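Local atomic coordinates of homoprotocatechuate 2,3-dioxygenase (Brevibacterium fuscum, PDB entry 4Z6M), a protein that cleaves the aromatic ring of homoprotocatechuate with molecular oxygen at a non-haem iron(II) centre. Residues A[309-312]-A[318-321]. The protein carries 1 engineered substitution. Residues are numbered along the deposited sequence; the frame is centred on the assembly and turned at random.
Sequences SKVL and VQEI
K310 meets V318 through the methylene part of its side chain: CB lies 4.0 Å from CG1 of V318, and CG and CD run on past the two valine methyls. Extended beyond CG, the lysine offers apolar carbon to the valine while its tip leads away, a sensible division for an exposed residue. V311 supplies the one direct backbone hydrogen bond, its O accepting from N of Q319 at 2.9 Å. The bond is almost perfectly straight, 178° at the hydrogen. CA of V318 makes a weaker C-H···O approach to the same oxygen. Beside this bond CG2 of V311 packs on CG of Q319 at 3.8 Å. One water accepts from N of V311 and donates to O of Q319, bridging the backbones. L312 points its CB away, yet with CG anti to its carbonyl carbon (chi1 -55°) CD2 comes back to CG2 of V318, 3.8 Å off. A second water links O of L312 to NE2 of Q319, a residue offering both aliphatic carbon and a polar end; its bend (chi2 -81°) carries the amide to the side of that oxygen. This isolated backbone bridge, L312 with V318, lies between helices 302-306 and 329-333. Backbone hydrogen bonds join K310 and L312 to L74 of strand 73-81, where buried, hydrophobic V311 and L312 touch L74 and A73.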
# COMPACT_ATOMS: atom_id res chain seq x y z
N SER A 309 22.01 4.83 23.76
CA SER A 309 21.84 4.20 25.06
C SER A 309 23.15 3.69 25.67
O SER A 309 24.00 3.16 24.98
CB SER A 309 20.88 3.02 24.95
OG SER A 309 19.60 3.43 24.48
N LYS A 310 23.25 3.79 27.00
CA LYS A 310 24.30 3.12 27.75
C LYS A 310 24.29 1.62 27.50
O LYS A 310 23.22 1.06 27.19
CB LYS A 310 24.10 3.39 29.24
CG LYS A 310 24.14 4.86 29.62
CD LYS A 310 23.62 5.11 31.04
CE LYS A 310 23.28 6.58 31.26
NZ LYS A 310 22.87 6.85 32.66
N VAL A 311 25.43 0.96 27.67
CA VAL A 311 25.49 -0.49 27.66
C VAL A 311 26.10 -0.99 28.96
O VAL A 311 26.93 -0.32 29.55
CB VAL A 311 26.23 -1.08 26.43
CG1 VAL A 311 25.78 -0.38 25.16
CG2 VAL A 311 27.73 -1.06 26.57
N LEU A 312 25.71 -2.18 29.36
CA LEU A 312 26.22 -2.78 30.60
C LEU A 312 27.32 -3.77 30.33
O LEU A 312 27.37 -4.40 29.28
CB LEU A 312 25.10 -3.50 31.36
CG LEU A 312 23.87 -2.64 31.68
CD1 LEU A 312 22.87 -3.41 32.52
CD2 LEU A 312 24.26 -1.34 32.40
N VAL A 318 27.38 0.12 34.09
CA VAL A 318 27.52 0.85 32.83
C VAL A 318 28.97 0.88 32.37
O VAL A 318 29.90 1.17 33.14
CB VAL A 318 26.92 2.27 32.97
CG1 VAL A 318 27.18 3.14 31.75
CG2 VAL A 318 25.44 2.18 33.24
N GLN A 319 29.17 0.58 31.09
CA GLN A 319 30.47 0.67 30.46
C GLN A 319 30.90 2.13 30.30
O GLN A 319 30.12 2.98 29.88
CB GLN A 319 30.44 0.03 29.08
CG GLN A 319 30.53 -1.48 29.09
CD GLN A 319 31.95 -1.99 29.24
OE1 GLN A 319 32.87 -1.24 29.58
NE2 GLN A 319 32.12 -3.26 29.03
N GLU A 320 32.16 2.40 30.66
CA GLU A 320 32.75 3.71 30.44
C GLU A 320 32.76 4.06 28.95
O GLU A 320 33.01 3.20 28.10
CB GLU A 320 34.19 3.71 30.96
CG GLU A 320 34.95 5.00 30.74
CD GLU A 320 36.26 5.02 31.50
OE1 GLU A 320 36.42 5.93 32.35
OE2 GLU A 320 37.11 4.13 31.26
N ILE A 321 32.51 5.33 28.66
CA ILE A 321 32.43 5.81 27.30
C ILE A 321 33.78 6.40 26.89
O ILE A 321 34.41 7.18 27.64
CB ILE A 321 31.21 6.75 27.12
CG1 ILE A 321 29.92 5.88 27.18
CG2 ILE A 321 31.26 7.50 25.79
CD1 ILE A 321 28.66 6.63 27.54
O HOH W 1 27.85 2.69 27.92
O HOH W 2 29.83 -4.84 27.94